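Local coordinates for protein cytosolic phospholipase A2 delta (Homo sapiens, PDB 5IZ5) that hydrolyses the sn-2 ester of glycerophospholipids in a calcium-dependent manner, preferring linoleic acid there, and associates with membranes through its N-terminal C2 domain, at residues P49-Q54 with L94-E99; V30-A35 with E78-L83. The protein carries 3 engineered substitutions. All coordinates share one frame; numbering follows the deposited sequence.

Contact 1 of 2, residues P49-Q54 with L94-E99; sequences PYVILQ and LSIYDE
The ring of Tyr50 takes the CB of Tyr97 over one face, 3.8 Å from the ring centroid to Tyr97 CB, a CH-pi contact made between two neighbouring antiparallel strands of the C2 beta sandwich. At its edge, near the ring plane, lie Ile52 CG1 of its own strand and Glu99 CB from across the pair, the latter 3.8 Å from Tyr50 CE2. The two tyrosine rings are close to parallel, with planes at 18°, but are slid so far apart that they barely overlap; Tyr50 therefore covers the root of Tyr97 rather than its ring. Its torsion explains this: with chi1 at 59°, CG sits between the backbone N and the carbonyl carbon, and the ring leans over the partner strand. Ile52 CD1 approaches the Tyr97 ring obliquely, 4.0 Å from Tyr97 CE2. The Tyr50 hydroxyl is hydrogen-bonded to Asp105 OD1 and Lys64 makes a cation-pi contact with the ring, while Glu99 OE2 is hydrogen-bonded to Thr67 OG1.

Beneath these rings the backbones pair through Tyr50 with Tyr97 and Ile52 with Ser95, each couple exchanging two hydrogen bonds. The bond from Ile52 N to Ser95 O is short, 2.7 Å, and nearly straight.

The reverse face, carrying Pro49, Val51, Leu53, Leu94 and Ile96, is apolar except at Asp98. Strand 21-36 packs against it, so this side belongs to the interior of the sandwich. Asp98, a predicted calcium ligand, stands at the end of the pair, where its OD1 accepts a hydrogen bond from the backbone N of Asp48, another predicted ligand. Farther in, Ile96 branches between two partners: CG2 lies 3.8 Å from Pro49 CB, and CG1 lies 4.0 Å from Val51 CG2.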
# COMPACT_ATOMS: atom_id res chain seq x y z
N PRO B 49 -21.00 7.58 -35.32
CA PRO B 49 -20.96 7.65 -33.87
C PRO B 49 -21.93 6.73 -33.13
O PRO B 49 -23.07 6.53 -33.58
CB PRO B 49 -21.30 9.11 -33.59
CG PRO B 49 -22.17 9.52 -34.74
CD PRO B 49 -21.97 8.54 -35.87
N TYR B 50 -21.46 6.17 -32.02
CA TYR B 50 -22.30 5.48 -31.05
C TYR B 50 -21.92 5.94 -29.64
O TYR B 50 -20.78 6.38 -29.42
CB TYR B 50 -22.16 3.96 -31.17
CG TYR B 50 -20.75 3.44 -30.98
CD1 TYR B 50 -20.31 3.03 -29.72
CD2 TYR B 50 -19.87 3.34 -32.06
CE1 TYR B 50 -19.02 2.55 -29.55
CE2 TYR B 50 -18.59 2.85 -31.89
CZ TYR B 50 -18.17 2.46 -30.63
OH TYR B 50 -16.90 1.98 -30.45
N VAL B 51 -22.86 5.84 -28.70
CA VAL B 51 -22.60 6.22 -27.32
C VAL B 51 -22.44 4.99 -26.43
O VAL B 51 -23.20 4.03 -26.53
CB VAL B 51 -23.72 7.12 -26.75
CG1 VAL B 51 -23.38 7.57 -25.33
CG2 VAL B 51 -23.95 8.32 -27.64
N ILE B 52 -21.45 5.05 -25.56
CA ILE B 52 -21.25 4.03 -24.53
C ILE B 52 -21.65 4.63 -23.19
O ILE B 52 -21.32 5.79 -22.91
CB ILE B 52 -19.79 3.54 -24.54
CG1 ILE B 52 -19.55 2.72 -25.82
CG2 ILE B 52 -19.47 2.71 -23.29
CD1 ILE B 52 -18.34 1.81 -25.85
N LEU B 53 -22.38 3.86 -22.39
CA LEU B 53 -22.68 4.23 -21.01
C LEU B 53 -22.07 3.22 -20.06
O LEU B 53 -22.30 2.01 -20.19
CB LEU B 53 -24.19 4.29 -20.75
CG LEU B 53 -25.07 5.12 -21.68
CD1 LEU B 53 -26.49 5.11 -21.15
CD2 LEU B 53 -24.57 6.54 -21.82
N GLN B 54 -21.30 3.72 -19.10
CA GLN B 54 -20.73 2.90 -18.05
C GLN B 54 -21.00 3.60 -16.73
O GLN B 54 -20.93 4.82 -16.64
CB GLN B 54 -19.23 2.75 -18.23
CG GLN B 54 -18.82 2.05 -19.51
CD GLN B 54 -17.36 2.30 -19.81
OE1 GLN B 54 -16.98 3.44 -20.11
NE2 GLN B 54 -16.53 1.28 -19.69
N LEU B 94 -20.29 8.84 -19.99
CA LEU B 94 -20.92 8.87 -21.30
C LEU B 94 -19.85 9.21 -22.33
O LEU B 94 -19.30 10.32 -22.32
CB LEU B 94 -22.06 9.89 -21.33
CG LEU B 94 -23.12 9.74 -20.24
CD1 LEU B 94 -22.76 10.56 -19.00
CD2 LEU B 94 -24.48 10.17 -20.75
N SER B 95 -19.55 8.25 -23.20
CA SER B 95 -18.51 8.40 -24.21
C SER B 95 -19.09 8.19 -25.60
O SER B 95 -19.85 7.25 -25.82
CB SER B 95 -17.39 7.40 -23.97
OG SER B 95 -16.76 7.61 -22.72
N ILE B 96 -18.73 9.06 -26.54
CA ILE B 96 -19.09 8.88 -27.95
C ILE B 96 -17.85 8.43 -28.70
O ILE B 96 -16.80 9.06 -28.61
CB ILE B 96 -19.63 10.16 -28.60
CG1 ILE B 96 -20.75 10.76 -27.74
CG2 ILE B 96 -20.13 9.86 -30.01
CD1 ILE B 96 -21.28 12.09 -28.24
N TYR B 97 -17.99 7.32 -29.42
CA TYR B 97 -16.90 6.78 -30.22
C TYR B 97 -17.26 6.85 -31.71
O TYR B 97 -18.44 6.90 -32.07
CB TYR B 97 -16.63 5.33 -29.82
CG TYR B 97 -15.87 5.18 -28.52
CD1 TYR B 97 -14.48 5.14 -28.50
CD2 TYR B 97 -16.55 5.05 -27.31
CE1 TYR B 97 -13.78 4.99 -27.31
CE2 TYR B 97 -15.86 4.91 -26.12
CZ TYR B 97 -14.48 4.87 -26.13
OH TYR B 97 -13.80 4.73 -24.94
N ASP B 98 -16.23 6.86 -32.55
CA ASP B 98 -16.39 6.88 -34.00
C ASP B 98 -16.09 5.48 -34.53
O ASP B 98 -14.95 5.02 -34.43
CB ASP B 98 -15.44 7.91 -34.61
CG ASP B 98 -15.58 8.04 -36.13
OD1 ASP B 98 -16.45 7.39 -36.75
OD2 ASP B 98 -14.80 8.82 -36.72
N GLU B 99 -17.10 4.81 -35.08
CA GLU B 99 -16.93 3.42 -35.50
C GLU B 99 -16.08 3.28 -36.76
O GLU B 99 -16.32 3.96 -37.77
CB GLU B 99 -18.28 2.74 -35.72
CG GLU B 99 -18.16 1.24 -35.94
CD GLU B 99 -19.51 0.55 -35.98
OE1 GLU B 99 -20.15 0.54 -37.05
OE2 GLU B 99 -19.94 0.03 -34.93

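Contact 2 of 2, residues V30-A35 with E78-L83; sequences VRVLEA and EAFRFL
Backbone hydrogen bonds join Val30 with Phe80 and Val32 with Glu78, two antiparallel hydrogen-bonded pairs in the other sheet of the C2 sandwich. Val30 N reaches Phe80 O at 2.7 Å, almost straight, whereas Val32 N to Glu78 O, also 2.7 Å, is bent to 141° at the hydrogen. Beyond Val32 the strand carries a classic beta bulge, in which Leu33 and Glu34 both face Asp139 of the strand on its other side.

Apolar contacts gather on the face of Val30, Val32 and Phe80. Each valine offers its CG2 methyl to the edge of a phenylalanine ring: Val30 CG2 lies 4.1 Å from Phe82 CE2, and Val32 CG2 lies 4.3 Å from Phe80 CE2. Phe63 meets both rings from outside the pair. Glu78 shares this face, but its carboxylate turns to the backbone N of Lys66.

On the reverse face a methyl meets a flat cation. The Arg31 chain leaves extended and bends at chi3 (-75°), which brings its guanidinium back over Ala79; one face of the group then rests on the methyl, with Ala79 CB 3.7 Å from Arg31 CZ and over the centre of the plane.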
# COMPACT_ATOMS: atom_id res chain seq x y z
N VAL B 30 -31.77 6.53 -18.23
CA VAL B 30 -30.90 7.47 -18.93
C VAL B 30 -31.30 7.44 -20.40
O VAL B 30 -31.10 6.43 -21.07
CB VAL B 30 -29.41 7.08 -18.79
CG1 VAL B 30 -28.51 8.11 -19.48
CG2 VAL B 30 -29.04 6.96 -17.32
N ARG B 31 -31.85 8.55 -20.89
CA ARG B 31 -32.27 8.64 -22.29
C ARG B 31 -31.27 9.46 -23.10
O ARG B 31 -31.22 10.68 -22.97
CB ARG B 31 -33.68 9.24 -22.41
CG ARG B 31 -34.26 9.18 -23.81
CD ARG B 31 -35.72 9.61 -23.86
NE ARG B 31 -36.62 8.58 -23.31
CZ ARG B 31 -36.98 7.46 -23.95
NH1 ARG B 31 -36.51 7.18 -25.16
NH2 ARG B 31 -37.80 6.61 -23.35
N VAL B 32 -30.50 8.77 -23.93
CA VAL B 32 -29.51 9.40 -24.81
C VAL B 32 -30.25 9.93 -26.03
O VAL B 32 -30.73 9.15 -26.85
CB VAL B 32 -28.41 8.40 -25.23
CG1 VAL B 32 -27.39 9.05 -26.16
CG2 VAL B 32 -27.72 7.82 -24.01
N LEU B 33 -30.36 11.25 -26.15
CA LEU B 33 -31.15 11.86 -27.21
C LEU B 33 -30.35 12.05 -28.50
O LEU B 33 -30.59 11.35 -29.50
CB LEU B 33 -31.72 13.20 -26.75
CG LEU B 33 -32.70 13.14 -25.57
CD1 LEU B 33 -32.97 14.53 -25.03
CD2 LEU B 33 -33.99 12.45 -25.98
N GLU B 34 -29.41 12.98 -28.47
CA GLU B 34 -28.66 13.36 -29.67
C GLU B 34 -27.38 14.09 -29.30
O GLU B 34 -27.20 14.51 -28.15
CB GLU B 34 -29.52 14.27 -30.55
CG GLU B 34 -29.86 15.62 -29.92
CD GLU B 34 -30.65 16.52 -30.85
OE1 GLU B 34 -31.75 16.12 -31.27
OE2 GLU B 34 -30.17 17.63 -31.16
N ALA B 35 -26.50 14.23 -30.29
CA ALA B 35 -25.28 15.02 -30.14
C ALA B 35 -25.11 15.95 -31.33
O ALA B 35 -25.71 15.72 -32.39
CB ALA B 35 -24.08 14.10 -29.99
N GLU B 78 -32.32 6.68 -27.53
CA GLU B 78 -32.37 5.38 -26.86
C GLU B 78 -32.28 5.57 -25.35
O GLU B 78 -31.54 6.42 -24.87
CB GLU B 78 -31.24 4.48 -27.35
CG GLU B 78 -31.39 4.01 -28.78
CD GLU B 78 -30.21 3.17 -29.24
OE1 GLU B 78 -29.93 2.14 -28.58
OE2 GLU B 78 -29.58 3.52 -30.25
N ALA B 79 -33.04 4.75 -24.62
CA ALA B 79 -33.09 4.81 -23.16
C ALA B 79 -32.52 3.54 -22.55
O ALA B 79 -32.70 2.45 -23.09
CB ALA B 79 -34.51 5.03 -22.69
N PHE B 80 -31.84 3.70 -21.42
CA PHE B 80 -31.25 2.58 -20.69
C PHE B 80 -31.54 2.72 -19.19
O PHE B 80 -31.74 3.84 -18.69
CB PHE B 80 -29.74 2.54 -20.95
CG PHE B 80 -29.36 2.50 -22.41
CD1 PHE B 80 -29.16 1.29 -23.06
CD2 PHE B 80 -29.20 3.68 -23.13
CE1 PHE B 80 -28.81 1.25 -24.40
CE2 PHE B 80 -28.85 3.65 -24.48
CZ PHE B 80 -28.65 2.43 -25.11
N ARG B 81 -31.57 1.60 -18.48
CA ARG B 81 -31.98 1.56 -17.07
C ARG B 81 -30.95 0.93 -16.15
O ARG B 81 -30.45 -0.16 -16.43
CB ARG B 81 -33.30 0.80 -16.95
CG ARG B 81 -34.50 1.64 -17.31
CD ARG B 81 -35.70 0.76 -17.64
NE ARG B 81 -36.10 0.85 -19.05
CZ ARG B 81 -35.66 0.05 -20.03
NH1 ARG B 81 -34.79 -0.93 -19.81
NH2 ARG B 81 -36.12 0.25 -21.27
N PHE B 82 -30.65 1.64 -15.05
CA PHE B 82 -29.76 1.16 -14.00
C PHE B 82 -30.47 1.08 -12.65
O PHE B 82 -31.32 1.92 -12.34
CB PHE B 82 -28.61 2.16 -13.81
CG PHE B 82 -27.68 2.30 -15.01
CD1 PHE B 82 -26.55 1.51 -15.11
CD2 PHE B 82 -27.91 3.26 -15.99
CE1 PHE B 82 -25.68 1.65 -16.18
CE2 PHE B 82 -27.04 3.41 -17.07
CZ PHE B 82 -25.92 2.60 -17.16
N LEU B 83 -30.10 0.11 -11.82
CA LEU B 83 -30.44 0.16 -10.40
C LEU B 83 -29.34 0.94 -9.66
O LEU B 83 -28.16 0.63 -9.78
CB LEU B 83 -30.62 -1.25 -9.82
CG LEU B 83 -31.78 -1.38 -8.80
CD1 LEU B 83 -33.11 -0.93 -9.39
CD2 LEU B 83 -31.92 -2.80 -8.27

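Overall arrangement
Contacts 1 and 2 illustrate how a beta sandwich is built: each joins two strands within a sheet, and their inward faces then pack on one another. Their centres lie about 12 Å apart. Leu53 CD1 bridges the layers, 3.6 Å from Phe80 CD2 and 4.0 Å from Val30 CG1, while Val51 CG2 meets Val32 CG1 at 3.8 Å and Ile96 CD1 meets Ala35 CB at 3.9 Å. Along the chain the four segments alternate between the sheets, in the order 30-35, 49-54, 78-83 and 94-99. Contact 1 alone reaches the predicted calcium site, where the Asp98 side chain is about 4 Å from that of Asp48 and about 5 Å from that of Asp106.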